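Local coordinates for protein putative phosphomethylpyrimidine kinase (Bacteroides thetaiotaomicron, PDB 3MBH) that probably phosphorylates pyridoxal with ATP as a pyridoxal kinase of the ribokinase clan, and holds pyridoxal in its pocket, at residues E169-L174 against N206-V211; T196-Y201 against M243-A248; P53-L58 against L121-D126. One frame throughout, in Å; residues are numbered along the deposited sequence.

Interaction 1 of 3, residues E169-L174 against N206-V211; sequences EYLRLL and NRYWKV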
loop_
_atom_site.group_PDB
_atom_site.type_symbol
_atom_site.label_atom_id
_atom_site.label_comp_id
_atom_site.label_asym_id
_atom_site.label_seq_id
_atom_site.Cartn_x
_atom_site.Cartn_y
_atom_site.Cartn_z
ATOM N N GLU A 169 -14.674 39.357 -1.107
ATOM C CA GLU A 169 -14.635 40.482 -0.167
ATOM C C GLU A 169 -14.693 39.973 1.268
ATOM O O GLU A 169 -13.942 40.438 2.091
ATOM C CB GLU A 169 -15.762 41.503 -0.434
ATOM C CG GLU A 169 -15.336 43.019 -0.500
ATOM C CD GLU A 169 -14.565 43.541 0.752
ATOM O OE1 GLU A 169 -13.409 43.067 0.996
ATOM O OE2 GLU A 169 -15.100 44.444 1.483
ATOM N N TYR A 170 -15.545 39.006 1.597
ATOM C CA TYR A 170 -15.553 38.515 2.981
ATOM C C TYR A 170 -14.188 37.903 3.370
ATOM O O TYR A 170 -13.695 38.070 4.485
ATOM C CB TYR A 170 -16.622 37.453 3.189
ATOM C CG TYR A 170 -18.048 37.810 2.846
ATOM C CD1 TYR A 170 -18.614 39.016 3.237
ATOM C CD2 TYR A 170 -18.867 36.874 2.203
ATOM C CE1 TYR A 170 -19.960 39.311 2.934
ATOM C CE2 TYR A 170 -20.209 37.173 1.887
ATOM C CZ TYR A 170 -20.745 38.385 2.252
ATOM O OH TYR A 170 -22.080 38.643 1.939
ATOM N N LEU A 171 -13.595 37.157 2.443
ATOM C CA LEU A 171 -12.280 36.499 2.681
ATOM C C LEU A 171 -11.224 37.562 3.036
ATOM O O LEU A 171 -10.490 37.440 3.996
ATOM C CB LEU A 171 -11.864 35.680 1.457
ATOM C CG LEU A 171 -12.601 34.345 1.253
ATOM C CD1 LEU A 171 -12.371 33.928 -0.147
ATOM C CD2 LEU A 171 -12.124 33.212 2.229
ATOM N N ARG A 172 -11.191 38.608 2.234
ATOM C CA ARG A 172 -10.255 39.684 2.445
ATOM C C ARG A 172 -10.503 40.427 3.779
ATOM O O ARG A 172 -9.540 40.776 4.463
ATOM C CB ARG A 172 -10.312 40.607 1.224
ATOM C CG ARG A 172 -9.471 41.834 1.305
ATOM C CD ARG A 172 -8.034 41.484 1.550
ATOM N NE ARG A 172 -7.183 42.641 1.334
ATOM C CZ ARG A 172 -5.860 42.580 1.309
ATOM N NH1 ARG A 172 -5.242 41.420 1.542
ATOM N NH2 ARG A 172 -5.159 43.684 1.089
ATOM N N LEU A 173 -11.773 40.656 4.149
ATOM C CA LEU A 173 -12.107 41.377 5.398
ATOM C C LEU A 173 -11.632 40.576 6.595
ATOM O O LEU A 173 -11.076 41.126 7.533
ATOM C CB LEU A 173 -13.610 41.584 5.578
ATOM C CG LEU A 173 -14.354 42.641 4.794
ATOM C CD1 LEU A 173 -15.831 42.579 5.213
ATOM C CD2 LEU A 173 -13.793 44.076 5.005
ATOM N N LEU A 174 -11.861 39.265 6.556
ATOM C CA LEU A 174 -11.363 38.396 7.580
ATOM C C LEU A 174 -9.825 38.323 7.606
ATOM O O LEU A 174 -9.223 38.316 8.681
ATOM C CB LEU A 174 -12.011 37.005 7.476
ATOM C CG LEU A 174 -13.484 36.851 7.918
ATOM C CD1 LEU A 174 -13.863 35.368 7.735
ATOM C CD2 LEU A 174 -13.723 37.334 9.335
ATOM N N ASN A 206 -1.698 36.449 -2.647
ATOM C CA ASN A 206 -2.966 37.160 -2.887
ATOM C C ASN A 206 -3.819 36.362 -3.850
ATOM O O ASN A 206 -4.335 36.898 -4.813
ATOM C CB ASN A 206 -2.696 38.575 -3.400
ATOM C CG ASN A 206 -3.972 39.437 -3.556
ATOM O OD1 ASN A 206 -4.796 39.567 -2.664
ATOM N ND2 ASN A 206 -4.088 40.063 -4.710
ATOM N N ARG A 207 -3.949 35.062 -3.590
ATOM C CA ARG A 207 -4.733 34.176 -4.454
ATOM C C ARG A 207 -6.032 33.739 -3.768
ATOM O O ARG A 207 -6.073 33.576 -2.556
ATOM C CB ARG A 207 -3.896 32.949 -4.900
ATOM C CG ARG A 207 -2.739 33.288 -5.803
ATOM C CD ARG A 207 -2.119 32.041 -6.353
ATOM N NE ARG A 207 -0.959 32.283 -7.199
ATOM C CZ ARG A 207 0.291 32.444 -6.749
ATOM N NH1 ARG A 207 0.597 32.428 -5.449
ATOM N NH2 ARG A 207 1.262 32.617 -7.616
ATOM N N TYR A 208 -7.069 33.557 -4.585
ATOM C CA TYR A 208 -8.411 33.121 -4.181
ATOM C C TYR A 208 -8.740 31.795 -4.842
ATOM O O TYR A 208 -8.506 31.633 -6.038
ATOM C CB TYR A 208 -9.456 34.146 -4.651
ATOM C CG TYR A 208 -9.336 35.490 -3.999
ATOM C CD1 TYR A 208 -8.470 36.478 -4.513
ATOM C CD2 TYR A 208 -10.121 35.813 -2.893
ATOM C CE1 TYR A 208 -8.356 37.712 -3.893
ATOM C CE2 TYR A 208 -10.014 37.032 -2.293
ATOM C CZ TYR A 208 -9.121 37.971 -2.771
ATOM O OH TYR A 208 -9.070 39.185 -2.119
ATOM N N TRP A 209 -9.312 30.865 -4.097
ATOM C CA TRP A 209 -9.606 29.534 -4.573
ATOM C C TRP A 209 -11.030 29.168 -4.307
ATOM O O TRP A 209 -11.585 29.573 -3.312
ATOM C CB TRP A 209 -8.732 28.512 -3.840
ATOM C CG TRP A 209 -7.306 28.782 -4.002
ATOM C CD1 TRP A 209 -6.508 29.479 -3.152
ATOM C CD2 TRP A 209 -6.493 28.434 -5.128
ATOM N NE1 TRP A 209 -5.238 29.587 -3.681
ATOM C CE2 TRP A 209 -5.202 28.912 -4.876
ATOM C CE3 TRP A 209 -6.728 27.735 -6.309
ATOM C CZ2 TRP A 209 -4.147 28.742 -5.781
ATOM C CZ3 TRP A 209 -5.680 27.567 -7.195
ATOM C CH2 TRP A 209 -4.409 28.089 -6.928
ATOM N N LYS A 210 -11.583 28.312 -5.146
ATOM C CA LYS A 210 -12.879 27.729 -4.917
ATOM C C LYS A 210 -12.893 26.233 -5.280
ATOM O O LYS A 210 -12.276 25.800 -6.268
ATOM C CB LYS A 210 -13.894 28.488 -5.770
ATOM C CG LYS A 210 -15.335 27.949 -5.772
ATOM C CD LYS A 210 -16.218 28.838 -6.677
ATOM C CE LYS A 210 -17.654 28.350 -6.838
ATOM N NZ LYS A 210 -18.493 29.313 -7.681
ATOM N N VAL A 211 -13.633 25.453 -4.529
ATOM C CA VAL A 211 -13.834 24.053 -4.884
ATOM C C VAL A 211 -15.286 23.706 -4.608
ATOM O O VAL A 211 -15.840 24.160 -3.631
ATOM C CB VAL A 211 -12.826 23.160 -4.139
ATOM C CG1 VAL A 211 -12.957 23.297 -2.650
ATOM C CG2 VAL A 211 -12.923 21.727 -4.583
#
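L171 and Y208 meet at the rim of the tyrosine ring. Methyl CD1 of L171 lies 4.0 Å from CD2 of Y208 and close to the ring plane, which makes this an edge contact and leaves neither face involved with the leucine. The two side chains run past each other in opposite directions, one leaving the helix and the other the strand. In L171, CG sits anti to the carbonyl carbon (chi1 -75°) and CD1 is the branch carried anti to CA (chi2 163°), so that this methyl extends farthest toward the strand. Y208 also has CG anti to its carbonyl carbon. The side chain of Y208 does not set out toward the helix, and this torsion swings the ring round to it.

The second touch is at the end of the ring, where OH of Y208 comes 3.8 Å from CB of R172. The pair is van der Waals in kind, and no hydrogen bond joins the two segments. The CA atoms of L171 and Y208 are 8.6 Å apart, a gap spanned by side chains alone. Y208 is further held by a cation-pi contact with K168 and by the ring of Y201, inclined to it by about 35°.

A G1 beta bulge, in which N206 and R207 lie opposite the single residue N202, opens strand 207-213. That strand lies between strands 195-202 and 288-290, antiparallel to both. Helix 164-176 packs against the side carrying Y208, whereas W209 turns to helix 241-257 and to R257 of a second subunit.

Interaction 2 of 3, residues T196-Y201 against M243-A248; sequences TSVYAY and MALDRA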
loop_
_atom_site.group_PDB
_atom_site.type_symbol
_atom_site.label_atom_id
_atom_site.label_comp_id
_atom_site.label_asym_id
_atom_site.label_seq_id
_atom_site.Cartn_x
_atom_site.Cartn_y
_atom_site.Cartn_z
ATOM N N THR A 196 -22.075 21.763 -2.184
ATOM C CA THR A 196 -21.455 22.705 -1.331
ATOM C C THR A 196 -20.188 23.229 -2.044
ATOM O O THR A 196 -19.614 22.526 -2.911
ATOM C CB THR A 196 -21.110 22.019 0.035
ATOM O OG1 THR A 196 -20.824 23.004 0.984
ATOM C CG2 THR A 196 -19.899 21.116 -0.063
ATOM N N SER A 197 -19.806 24.464 -1.728
ATOM C CA SER A 197 -18.498 25.004 -2.124
ATOM C C SER A 197 -17.676 25.460 -0.916
ATOM O O SER A 197 -18.212 25.699 0.174
ATOM C CB SER A 197 -18.625 26.121 -3.158
ATOM O OG SER A 197 -19.672 27.002 -2.803
ATOM N N VAL A 198 -16.359 25.498 -1.129
ATOM C CA VAL A 198 -15.407 26.004 -0.184
ATOM C C VAL A 198 -14.651 27.107 -0.928
ATOM O O VAL A 198 -14.298 26.954 -2.112
ATOM C CB VAL A 198 -14.421 24.913 0.293
ATOM C CG1 VAL A 198 -13.318 25.515 1.197
ATOM C CG2 VAL A 198 -15.159 23.731 1.030
ATOM N N TYR A 199 -14.443 28.229 -0.265
ATOM C CA TYR A 199 -13.725 29.370 -0.814
ATOM C C TYR A 199 -12.526 29.613 0.104
ATOM O O TYR A 199 -12.591 29.286 1.299
ATOM C CB TYR A 199 -14.613 30.588 -0.847
ATOM C CG TYR A 199 -15.710 30.557 -1.868
ATOM C CD1 TYR A 199 -16.881 29.809 -1.668
ATOM C CD2 TYR A 199 -15.613 31.327 -3.039
ATOM C CE1 TYR A 199 -17.904 29.825 -2.644
ATOM C CE2 TYR A 199 -16.622 31.365 -3.972
ATOM C CZ TYR A 199 -17.750 30.600 -3.791
ATOM O OH TYR A 199 -18.743 30.696 -4.754
ATOM N N ALA A 200 -11.407 30.091 -0.456
ATOM C CA ALA A 200 -10.204 30.357 0.355
ATOM C C ALA A 200 -9.403 31.511 -0.241
ATOM O O ALA A 200 -9.469 31.829 -1.466
ATOM C CB ALA A 200 -9.324 29.123 0.453
ATOM N N TYR A 201 -8.642 32.135 0.640
ATOM C CA TYR A 201 -7.768 33.229 0.276
ATOM C C TYR A 201 -6.421 33.048 0.993
ATOM O O TYR A 201 -6.363 32.653 2.130
ATOM C CB TYR A 201 -8.433 34.547 0.603
ATOM C CG TYR A 201 -7.524 35.709 0.448
ATOM C CD1 TYR A 201 -7.171 36.134 -0.793
ATOM C CD2 TYR A 201 -7.024 36.386 1.557
ATOM C CE1 TYR A 201 -6.305 37.184 -0.975
ATOM C CE2 TYR A 201 -6.170 37.436 1.412
ATOM C CZ TYR A 201 -5.828 37.847 0.136
ATOM O OH TYR A 201 -5.000 38.890 -0.076
HETATM N N MSE A 243 -3.976 22.348 -2.745
HETATM C CA MSE A 243 -3.838 20.913 -2.535
HETATM C C MSE A 243 -4.500 20.489 -1.209
HETATM O O MSE A 243 -5.172 19.460 -1.179
HETATM C CB MSE A 243 -2.374 20.466 -2.594
HETATM C CG MSE A 243 -2.165 19.038 -2.131
HETATM SE SE MSE A 243 -2.778 17.817 -3.522
HETATM C CE MSE A 243 -1.295 18.093 -4.807
ATOM N N ALA A 244 -4.333 21.298 -0.148
ATOM C CA ALA A 244 -4.976 21.049 1.156
ATOM C C ALA A 244 -6.474 21.007 1.004
ATOM O O ALA A 244 -7.130 20.100 1.509
ATOM C CB ALA A 244 -4.575 22.112 2.185
ATOM N N LEU A 245 -7.025 21.992 0.319
ATOM C CA LEU A 245 -8.451 22.014 0.007
ATOM C C LEU A 245 -8.981 20.740 -0.705
ATOM O O LEU A 245 -10.078 20.242 -0.393
ATOM C CB LEU A 245 -8.775 23.236 -0.883
ATOM C CG LEU A 245 -8.542 24.639 -0.299
ATOM C CD1 LEU A 245 -8.898 25.757 -1.370
ATOM C CD2 LEU A 245 -9.282 24.842 0.977
ATOM N N ASP A 246 -8.228 20.255 -1.693
ATOM C CA ASP A 246 -8.583 19.014 -2.416
ATOM C C ASP A 246 -8.512 17.794 -1.535
ATOM O O ASP A 246 -9.453 16.997 -1.519
ATOM C CB ASP A 246 -7.692 18.852 -3.655
ATOM C CG ASP A 246 -8.161 19.771 -4.798
ATOM O OD1 ASP A 246 -9.368 19.691 -5.127
ATOM O OD2 ASP A 246 -7.369 20.554 -5.343
ATOM N N ARG A 247 -7.432 17.671 -0.761
ATOM C CA ARG A 247 -7.292 16.550 0.150
ATOM C C ARG A 247 -8.438 16.528 1.149
ATOM O O ARG A 247 -9.026 15.470 1.380
ATOM C CB ARG A 247 -5.955 16.595 0.865
ATOM C CG ARG A 247 -4.802 16.388 -0.046
ATOM C CD ARG A 247 -3.453 16.221 0.710
ATOM N NE ARG A 247 -3.399 15.006 1.491
ATOM C CZ ARG A 247 -2.427 14.710 2.333
ATOM N NH1 ARG A 247 -1.418 15.555 2.520
ATOM N NH2 ARG A 247 -2.461 13.542 2.984
ATOM N N ALA A 248 -8.751 17.682 1.759
ATOM C CA ALA A 248 -9.814 17.779 2.798
ATOM C C ALA A 248 -11.198 17.463 2.226
ATOM O O ALA A 248 -11.912 16.629 2.775
ATOM C CB ALA A 248 -9.822 19.125 3.497
#
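Helix 241-257 lies against one face of the central mixed sheet in this alpha/beta kinase fold of the ribokinase clan, and here a single leucine makes the contact with strand 195-202. L245 divides its two methyls between two strand residues. CD1 rests 3.9 Å from CB of A200, and CD2 stands 4.1 Å from CG1 of V198. Because V198 and A200 are two apart along an extended strand, their side chains leave the same face, and the forked end of the leucine is set against both. CG of L245 is anti to the carbonyl carbon (chi1 -63°) and CD1 is anti to CA, which stretches the chain straight out from the helix. V198 presents CG1, the methyl anti to its backbone N (chi1 174°), and the two side chains cross obliquely.

The CA atoms of V198 and L245 lie 8.0 Å apart, and the small side chain of A200 lets the leucine methyl come near the strand. All three touching residues are buried and the interface is wholly apolar, without a hydrogen bond across it.

I231 of helix 223-236 also packs on L245, and I183 of strand 181-189 touches both V198 and A200. The intervening residues Y199 and Y201 emerge from the other face of the sheet and meet helix 164-176, so strand 195-202 is covered by helices on both faces.

Interaction 3 of 3, residues P53-L58 against L121-D126; sequences PGFSFL and LYTNFD. With PXL (3-hydroxy-5-(hydroxymethyl)-2-methylisonicotinaldehyde), chain G.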
loop_
_atom_site.group_PDB
_atom_site.type_symbol
_atom_site.label_atom_id
_atom_site.label_comp_id
_atom_site.label_asym_id
_atom_site.label_seq_id
_atom_site.Cartn_x
_atom_site.Cartn_y
_atom_site.Cartn_z
ATOM N N PRO A 53 -30.192 15.638 20.963
ATOM C CA PRO A 53 -31.144 16.385 21.795
ATOM C C PRO A 53 -30.593 16.754 23.190
ATOM O O PRO A 53 -30.945 17.789 23.735
ATOM C CB PRO A 53 -32.353 15.457 21.899
ATOM C CG PRO A 53 -32.151 14.403 20.827
ATOM C CD PRO A 53 -30.716 14.352 20.470
ATOM N N GLY A 54 -29.695 15.967 23.751
ATOM C CA GLY A 54 -29.195 16.265 25.077
ATOM C C GLY A 54 -27.728 15.826 25.135
ATOM O O GLY A 54 -27.223 15.118 24.237
ATOM N N PHE A 55 -27.052 16.267 26.179
ATOM C CA PHE A 55 -25.685 15.908 26.381
ATOM C C PHE A 55 -25.290 16.257 27.804
ATOM O O PHE A 55 -25.828 17.191 28.364
ATOM C CB PHE A 55 -24.767 16.668 25.389
ATOM C CG PHE A 55 -25.015 18.157 25.355
ATOM C CD1 PHE A 55 -25.978 18.703 24.499
ATOM C CD2 PHE A 55 -24.291 18.994 26.145
ATOM C CE1 PHE A 55 -26.184 20.085 24.465
ATOM C CE2 PHE A 55 -24.504 20.371 26.115
ATOM C CZ PHE A 55 -25.476 20.905 25.318
ATOM N N SER A 56 -24.318 15.511 28.346
ATOM C CA SER A 56 -23.607 15.895 29.567
ATOM C C SER A 56 -22.575 16.927 29.178
ATOM O O SER A 56 -22.098 16.929 28.054
ATOM C CB SER A 56 -22.928 14.691 30.233
ATOM O OG SER A 56 -21.899 14.154 29.441
ATOM N N PHE A 57 -22.232 17.795 30.116
ATOM C CA PHE A 57 -21.287 18.843 29.832
ATOM C C PHE A 57 -20.471 19.192 31.089
ATOM O O PHE A 57 -21.024 19.504 32.121
ATOM C CB PHE A 57 -22.035 20.082 29.343
ATOM C CG PHE A 57 -21.138 21.185 28.938
ATOM C CD1 PHE A 57 -20.544 21.176 27.702
ATOM C CD2 PHE A 57 -20.809 22.201 29.829
ATOM C CE1 PHE A 57 -19.676 22.175 27.307
ATOM C CE2 PHE A 57 -19.930 23.210 29.448
ATOM C CZ PHE A 57 -19.378 23.208 28.185
ATOM N N LEU A 58 -19.148 19.122 30.981
ATOM C CA LEU A 58 -18.253 19.588 32.011
ATOM C C LEU A 58 -17.242 20.586 31.371
ATOM O O LEU A 58 -16.417 20.217 30.514
ATOM C CB LEU A 58 -17.499 18.426 32.648
ATOM C CG LEU A 58 -16.545 18.814 33.796
ATOM C CD1 LEU A 58 -17.253 19.363 35.067
ATOM C CD2 LEU A 58 -15.676 17.623 34.116
ATOM N N LEU A 121 -26.474 29.519 16.116
ATOM C CA LEU A 121 -25.414 29.098 17.059
ATOM C C LEU A 121 -25.619 27.716 17.624
ATOM O O LEU A 121 -26.744 27.297 17.812
ATOM C CB LEU A 121 -25.330 30.076 18.224
ATOM C CG LEU A 121 -24.935 31.520 17.878
ATOM C CD1 LEU A 121 -25.161 32.470 19.107
ATOM C CD2 LEU A 121 -23.485 31.589 17.378
ATOM N N TYR A 122 -24.540 27.015 17.976
ATOM C CA TYR A 122 -24.677 25.743 18.683
ATOM C C TYR A 122 -25.276 25.899 20.098
ATOM O O TYR A 122 -25.229 26.982 20.718
ATOM C CB TYR A 122 -23.343 25.020 18.803
ATOM C CG TYR A 122 -22.741 24.565 17.500
ATOM C CD1 TYR A 122 -23.500 23.897 16.543
ATOM C CD2 TYR A 122 -21.416 24.855 17.214
ATOM C CE1 TYR A 122 -22.924 23.457 15.351
ATOM C CE2 TYR A 122 -20.831 24.456 15.991
ATOM C CZ TYR A 122 -21.579 23.735 15.095
ATOM O OH TYR A 122 -20.999 23.360 13.928
ATOM N N THR A 123 -25.823 24.808 20.627
ATOM C CA THR A 123 -26.657 24.884 21.847
ATOM C C THR A 123 -25.856 25.518 22.979
ATOM O O THR A 123 -24.685 25.134 23.231
ATOM C CB THR A 123 -27.097 23.466 22.296
ATOM O OG1 THR A 123 -27.837 22.881 21.227
ATOM C CG2 THR A 123 -27.951 23.484 23.579
ATOM N N ASN A 124 -26.474 26.478 23.636
ATOM C CA ASN A 124 -25.871 27.200 24.751
ATOM C C ASN A 124 -24.816 28.233 24.348
ATOM O O ASN A 124 -24.288 28.882 25.205
ATOM C CB ASN A 124 -25.296 26.238 25.801
ATOM C CG ASN A 124 -26.372 25.373 26.453
ATOM O OD1 ASN A 124 -27.542 25.745 26.510
ATOM N ND2 ASN A 124 -25.975 24.208 26.916
ATOM N N PHE A 125 -24.514 28.409 23.069
ATOM C CA PHE A 125 -23.682 29.526 22.648
ATOM C C PHE A 125 -24.565 30.760 22.519
ATOM O O PHE A 125 -25.723 30.655 22.172
ATOM C CB PHE A 125 -22.969 29.205 21.305
ATOM C CG PHE A 125 -21.758 28.328 21.443
ATOM C CD1 PHE A 125 -21.541 27.571 22.566
ATOM C CD2 PHE A 125 -20.829 28.249 20.426
ATOM C CE1 PHE A 125 -20.427 26.763 22.661
ATOM C CE2 PHE A 125 -19.726 27.448 20.527
ATOM C CZ PHE A 125 -19.527 26.691 21.638
ATOM N N ASP A 126 -24.036 31.926 22.883
ATOM C CA ASP A 126 -24.701 33.217 22.724
ATOM C C ASP A 126 -23.683 34.242 22.220
ATOM O O ASP A 126 -22.556 33.895 21.850
ATOM C CB ASP A 126 -25.305 33.681 24.074
ATOM C CG ASP A 126 -24.230 33.889 25.156
ATOM O OD1 ASP A 126 -23.017 34.004 24.791
ATOM O OD2 ASP A 126 -24.574 33.910 26.369
HETATM O OP4 PXL G . -16.694 21.317 15.863
HETATM C C5A PXL G . -18.040 20.881 15.978
HETATM C C5 PXL G . -18.316 20.515 17.441
HETATM C C6 PXL G . -17.353 20.268 18.399
HETATM N N1 PXL G . -17.669 19.984 19.662
HETATM C C2 PXL G . -18.914 19.849 20.162
HETATM C C3 PXL G . -20.029 20.069 19.231
HETATM C C4 PXL G . -19.691 20.440 17.836
HETATM C C4A PXL G . -20.678 20.636 16.777
HETATM O O4A PXL G . -21.757 20.229 17.074
HETATM O O3 PXL G . -21.325 20.024 19.580
HETATM C C2A PXL G . -19.027 19.460 21.627
#
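F55 meets T123 and N124 with the rim of its ring, and the apolar part of the contact is with the threonine. CG2 of T123 lies in the plane of the ring, 3.9 Å from CE1 of F55, as the two side chains slide past each other. F55 holds CG between the backbone N and the carbonyl carbon, the crowded position (chi1 50°), and this sets the ring toward the opposing turn.

The approach of the asparagine amide is polar to aromatic. ND2 of N124 stands 3.7 Å from CZ of F55, also near the ring plane, with amide and ring inclined by 62°. It is a packing contact at the edge, since no hydrogen bond crosses between the segments.

Hydrogen bonds within and just past 121-126 shape it. Residues Y122 to F125 form a type II turn, closed by F125 N to Y122 O at 2.8 Å, with N124 taking the positive phi of its third position (75°). D126 then N-caps helix 127-136 through OD1 to the backbone N of E128.

Ligand contacts come from Y122. The aldehyde carbon C4A of pyridoxal lies over one face of its ring, offset toward the rim, and is 3.6 Å from CZ of Y122. An alanine here takes away this flat wall, and the aldehyde group would probably be left with a gap beside it and freer to turn. Pyridoxal is also hydrogen-bonded to T50 OG1, Q51 NE2 and D225 OD2.

T123 OG1 bonds to the backbone O of T50, so T123 probably helps, as a second-shell residue, to position T50. The arrangement is a loop-to-loop surface contact in which the 121-126 turn supplies Y122 to the pyridoxal pocket of this ribokinase-clan protein, while F55 meets T123 and N124 of that turn.

In the fold
Interactions 1 and 2 belong to one part of the fold, since their strands 207-213 and 195-202 are antiparallel neighbours in the mixed sheet. Their centres are 11 Å apart, and W209 N bonds to A200 O at 2.8 Å. Interaction 2 is core, aliphatic throughout; interaction 1, on the other face, is partly buried and mixes a leucine with a tyrosine and the base of an arginine. Interaction 3 is a surface contact between loops, its centre about 31 Å from that of interaction 1 and about 29 Å from that of interaction 2, where an aromatic edge meets a threonine methyl and an amide. It alone borders bound pyridoxal, whereas the other two join helices to the sheet away from the pocket.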